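Local atomic coordinates of polyhedrin (PDB entry 5A8U), a protein that forms the crystalline occlusion bodies, or polyhedra, that protect the virus from the outside environment until insect larvae ingest them. Residues Leu36-Tyr46 against Leu62-Asn70. Numbering follows the deposited sequence.
Sequences LKYTNGVVQVY and LMKFPNYMN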
loop_
_atom_site.group_PDB
_atom_site.type_symbol
_atom_site.label_atom_id
_atom_site.label_comp_id
_atom_site.label_asym_id
_atom_site.label_seq_id
_atom_site.Cartn_x
_atom_site.Cartn_y
_atom_site.Cartn_z
ATOM N N LEU A 36 -19.206 0.737 -1.982
ATOM C CA LEU A 36 -19.612 2.142 -1.922
ATOM C C LEU A 36 -20.774 2.383 -2.857
ATOM O O LEU A 36 -20.771 1.878 -3.973
ATOM C CB LEU A 36 -18.448 3.036 -2.319
ATOM C CG LEU A 36 -17.269 2.874 -1.354
ATOM C CD1 LEU A 36 -16.009 3.458 -1.954
ATOM C CD2 LEU A 36 -17.596 3.569 -0.032
ATOM N N LYS A 37 -21.765 3.149 -2.404
ATOM C CA LYS A 37 -22.969 3.336 -3.208
ATOM C C LYS A 37 -23.112 4.790 -3.629
ATOM O O LYS A 37 -22.907 5.696 -2.808
ATOM C CB LYS A 37 -24.195 2.907 -2.406
ATOM C CG LYS A 37 -24.041 1.512 -1.785
ATOM C CD LYS A 37 -25.402 0.988 -1.352
ATOM C CE LYS A 37 -26.264 0.720 -2.572
ATOM N NZ LYS A 37 -27.572 0.111 -2.201
ATOM N N TYR A 38 -23.466 4.993 -4.898
ATOM C CA TYR A 38 -23.553 6.321 -5.502
ATOM C C TYR A 38 -24.976 6.564 -5.971
ATOM O O TYR A 38 -25.714 5.621 -6.227
ATOM C CB TYR A 38 -22.542 6.482 -6.662
ATOM C CG TYR A 38 -21.144 6.197 -6.168
ATOM C CD1 TYR A 38 -20.665 4.888 -6.120
ATOM C CD2 TYR A 38 -20.332 7.213 -5.684
ATOM C CE1 TYR A 38 -19.427 4.606 -5.618
ATOM C CE2 TYR A 38 -19.077 6.938 -5.174
ATOM C CZ TYR A 38 -18.633 5.634 -5.153
ATOM O OH TYR A 38 -17.397 5.341 -4.669
ATOM N N THR A 39 -25.357 7.832 -6.048
ATOM C CA THR A 39 -26.751 8.175 -6.314
ATOM C C THR A 39 -27.182 7.886 -7.752
ATOM O O THR A 39 -28.369 7.918 -8.051
ATOM C CB THR A 39 -27.044 9.644 -5.960
ATOM O OG1 THR A 39 -26.167 10.494 -6.701
ATOM C CG2 THR A 39 -26.814 9.849 -4.463
ATOM N N ASN A 40 -26.225 7.591 -8.626
ATOM C CA ASN A 40 -26.543 7.125 -9.982
ATOM C C ASN A 40 -26.685 5.593 -10.083
ATOM O O ASN A 40 -26.847 5.048 -11.177
ATOM C CB ASN A 40 -25.507 7.639 -10.980
ATOM C CG ASN A 40 -24.119 7.131 -10.684
ATOM O OD1 ASN A 40 -23.928 6.303 -9.787
ATOM N ND2 ASN A 40 -23.143 7.584 -11.470
ATOM N N GLY A 41 -26.636 4.913 -8.941
ATOM C CA GLY A 41 -26.821 3.469 -8.891
ATOM C C GLY A 41 -25.511 2.696 -8.944
ATOM O O GLY A 41 -25.483 1.502 -8.670
ATOM N N VAL A 42 -24.420 3.353 -9.327
ATOM C CA VAL A 42 -23.131 2.669 -9.390
ATOM C C VAL A 42 -22.753 2.116 -8.010
ATOM O O VAL A 42 -23.031 2.739 -6.973
ATOM C CB VAL A 42 -22.019 3.621 -9.908
ATOM C CG1 VAL A 42 -20.615 3.030 -9.665
ATOM C CG2 VAL A 42 -22.249 3.941 -11.384
ATOM N N VAL A 43 -22.152 0.925 -7.996
ATOM C CA VAL A 43 -21.505 0.456 -6.770
ATOM C C VAL A 43 -20.026 0.251 -7.045
ATOM O O VAL A 43 -19.652 -0.296 -8.093
ATOM C CB VAL A 43 -22.170 -0.820 -6.155
ATOM C CG1 VAL A 43 -23.559 -0.488 -5.608
ATOM C CG2 VAL A 43 -22.232 -1.972 -7.160
ATOM N N GLN A 44 -19.186 0.738 -6.133
ATOM C CA GLN A 44 -17.751 0.527 -6.262
ATOM C C GLN A 44 -17.315 -0.444 -5.189
ATOM O O GLN A 44 -17.602 -0.240 -4.008
ATOM C CB GLN A 44 -16.966 1.841 -6.143
ATOM C CG GLN A 44 -15.470 1.652 -6.441
ATOM C CD GLN A 44 -14.723 2.969 -6.607
ATOM O OE1 GLN A 44 -13.694 3.008 -7.291
ATOM N NE2 GLN A 44 -15.224 4.047 -5.987
ATOM N N VAL A 45 -16.602 -1.483 -5.613
ATOM C CA VAL A 45 -16.226 -2.599 -4.757
ATOM C C VAL A 45 -14.726 -2.614 -4.514
ATOM O O VAL A 45 -13.932 -2.470 -5.443
ATOM C CB VAL A 45 -16.595 -3.928 -5.439
ATOM C CG1 VAL A 45 -16.141 -5.150 -4.592
ATOM C CG2 VAL A 45 -18.115 -3.959 -5.743
ATOM N N TYR A 46 -14.351 -2.792 -3.255
ATOM C CA TYR A 46 -12.981 -3.112 -2.884
ATOM C C TYR A 46 -13.034 -4.353 -2.019
ATOM O O TYR A 46 -13.760 -4.382 -1.027
ATOM C CB TYR A 46 -12.369 -1.975 -2.059
ATOM C CG TYR A 46 -12.157 -0.690 -2.830
ATOM C CD1 TYR A 46 -10.994 -0.492 -3.573
ATOM C CD2 TYR A 46 -13.122 0.311 -2.823
ATOM C CE1 TYR A 46 -10.802 0.694 -4.288
ATOM C CE2 TYR A 46 -12.939 1.481 -3.523
ATOM C CZ TYR A 46 -11.788 1.659 -4.264
ATOM O OH TYR A 46 -11.593 2.834 -4.959
ATOM N N LEU A 62 -9.968 7.321 -3.328
ATOM C CA LEU A 62 -10.582 6.022 -3.615
ATOM C C LEU A 62 -12.037 5.885 -3.135
ATOM O O LEU A 62 -12.748 4.995 -3.589
ATOM C CB LEU A 62 -9.721 4.875 -3.066
ATOM C CG LEU A 62 -8.366 4.736 -3.786
ATOM C CD1 LEU A 62 -7.589 3.528 -3.269
ATOM C CD2 LEU A 62 -8.558 4.622 -5.291
ATOM N N MET A 63 -12.476 6.753 -2.225
ATOM C CA MET A 63 -13.877 6.714 -1.801
ATOM C C MET A 63 -14.800 7.236 -2.900
ATOM O O MET A 63 -15.953 6.819 -3.000
ATOM C CB MET A 63 -14.093 7.544 -0.530
ATOM C CG MET A 63 -13.409 6.979 0.705
ATOM S SD MET A 63 -14.180 5.448 1.305
ATOM C CE MET A 63 -15.740 6.101 1.931
ATOM N N LYS A 64 -14.297 8.181 -3.691
ATOM C CA LYS A 64 -15.065 8.763 -4.785
ATOM C C LYS A 64 -15.067 7.884 -6.037
ATOM O O LYS A 64 -14.268 6.957 -6.181
ATOM C CB LYS A 64 -14.546 10.173 -5.129
ATOM C CG LYS A 64 -13.210 10.167 -5.847
ATOM C CD LYS A 64 -12.747 11.587 -6.138
ATOM C CE LYS A 64 -11.571 11.608 -7.080
ATOM N NZ LYS A 64 -11.987 11.465 -8.500
ATOM N N PHE A 65 -16.000 8.175 -6.925
ATOM C CA PHE A 65 -16.024 7.584 -8.256
ATOM C C PHE A 65 -16.180 8.722 -9.275
ATOM O O PHE A 65 -16.878 9.700 -8.994
ATOM C CB PHE A 65 -17.186 6.594 -8.394
ATOM C CG PHE A 65 -17.276 5.992 -9.756
ATOM C CD1 PHE A 65 -16.443 4.934 -10.103
ATOM C CD2 PHE A 65 -18.141 6.509 -10.703
ATOM C CE1 PHE A 65 -16.494 4.381 -11.376
ATOM C CE2 PHE A 65 -18.200 5.959 -11.982
ATOM C CZ PHE A 65 -17.377 4.888 -12.312
ATOM N N PRO A 66 -15.491 8.638 -10.424
ATOM C CA PRO A 66 -14.462 7.660 -10.781
ATOM C C PRO A 66 -13.152 7.986 -10.051
ATOM O O PRO A 66 -13.097 8.945 -9.290
ATOM C CB PRO A 66 -14.310 7.860 -12.302
ATOM C CG PRO A 66 -14.643 9.331 -12.504
ATOM C CD PRO A 66 -15.755 9.599 -11.518
ATOM N N ASN A 67 -12.116 7.186 -10.267
ATOM C CA ASN A 67 -10.819 7.472 -9.659
ATOM C C ASN A 67 -9.701 6.748 -10.401
ATOM O O ASN A 67 -9.955 6.108 -11.421
ATOM C CB ASN A 67 -10.854 7.089 -8.174
ATOM C CG ASN A 67 -11.178 5.635 -7.955
ATOM O OD1 ASN A 67 -10.633 4.759 -8.618
ATOM N ND2 ASN A 67 -12.076 5.372 -7.022
ATOM N N TYR A 68 -8.473 6.838 -9.898
ATOM C CA TYR A 68 -7.356 6.246 -10.622
ATOM C C TYR A 68 -7.450 4.725 -10.716
ATOM O O TYR A 68 -6.883 4.106 -11.639
ATOM C CB TYR A 68 -6.005 6.696 -10.037
ATOM C CG TYR A 68 -5.707 6.248 -8.619
ATOM C CD1 TYR A 68 -5.174 4.990 -8.368
ATOM C CD2 TYR A 68 -5.933 7.101 -7.531
ATOM C CE1 TYR A 68 -4.894 4.577 -7.083
ATOM C CE2 TYR A 68 -5.641 6.695 -6.231
ATOM C CZ TYR A 68 -5.123 5.431 -6.018
ATOM O OH TYR A 68 -4.822 5.008 -4.741
ATOM N N MET A 69 -8.171 4.124 -9.769
ATOM C CA MET A 69 -8.330 2.671 -9.732
ATOM C C MET A 69 -9.423 2.240 -10.704
ATOM O O MET A 69 -9.275 1.253 -11.420
ATOM C CB MET A 69 -8.686 2.219 -8.309
ATOM C CG MET A 69 -8.660 0.702 -8.094
ATOM S SD MET A 69 -6.984 0.015 -8.167
ATOM C CE MET A 69 -6.229 0.873 -6.790
ATOM N N ASN A 70 -10.524 2.982 -10.706
ATOM C CA ASN A 70 -11.667 2.673 -11.558
ATOM C C ASN A 70 -12.134 3.911 -12.302
ATOM O O ASN A 70 -13.000 4.638 -11.824
ATOM C CB ASN A 70 -12.799 2.127 -10.697
ATOM C CG ASN A 70 -12.397 0.859 -9.994
ATOM O OD1 ASN A 70 -11.994 -0.103 -10.651
ATOM N ND2 ASN A 70 -12.474 0.851 -8.659
#
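F65 packs against Y38 and V42. Its CB sits over one face of the Y38 ring, a CH-pi contact 3.9 Å from the ring centroid. The F65 ring turns an edge toward that same face, with the two planes at 51°. CG of F65 is anti to the backbone N (chi1 178°), which carries the ring past Y38 to V42. There CG1 of V42 lies over the centre of one F65 face, and CB of P66, which follows a cis peptide bond, covers the opposite face. On the other side of the Y38 ring plane, CD2 of L36 meets CE of M63 at 3.7 Å. Residues 36-46 are the turn end of the beta hairpin of strands 30-37 and 43-50, within an antiparallel sheet, and hold a type I turn from Y38 to G41. Residues 62-70 are the end of helix 60-63 and the loop after it, which packs on one face of the hairpin. Strand 223-227 borders the contact, with A226 touching V42 and F65. Two tyrosines donate to the last helix carbonyls. Y38 OH donates to M63 O (2.7 Å) from above the carbonyl plane. Y46 OH donates to L62 O (2.8 Å) in the carbonyl plane, on a lone pair. Between them reaches Q44, extended from its strand. Its NE2 donates to K64 O (3.1 Å) and to Y38 OH, both in its amide plane. OE1 of Q44 takes two bonds, each on a lone pair. That from N70 ND2 (2.8 Å) is nearly straight. That from N67 ND2 (2.9 Å) is more bent. These four bonds fix the rotation of the Q44 amide. N67 ND2 also donates to K64 O, while N67 OD1 accepts from N70 N in an Asx motif.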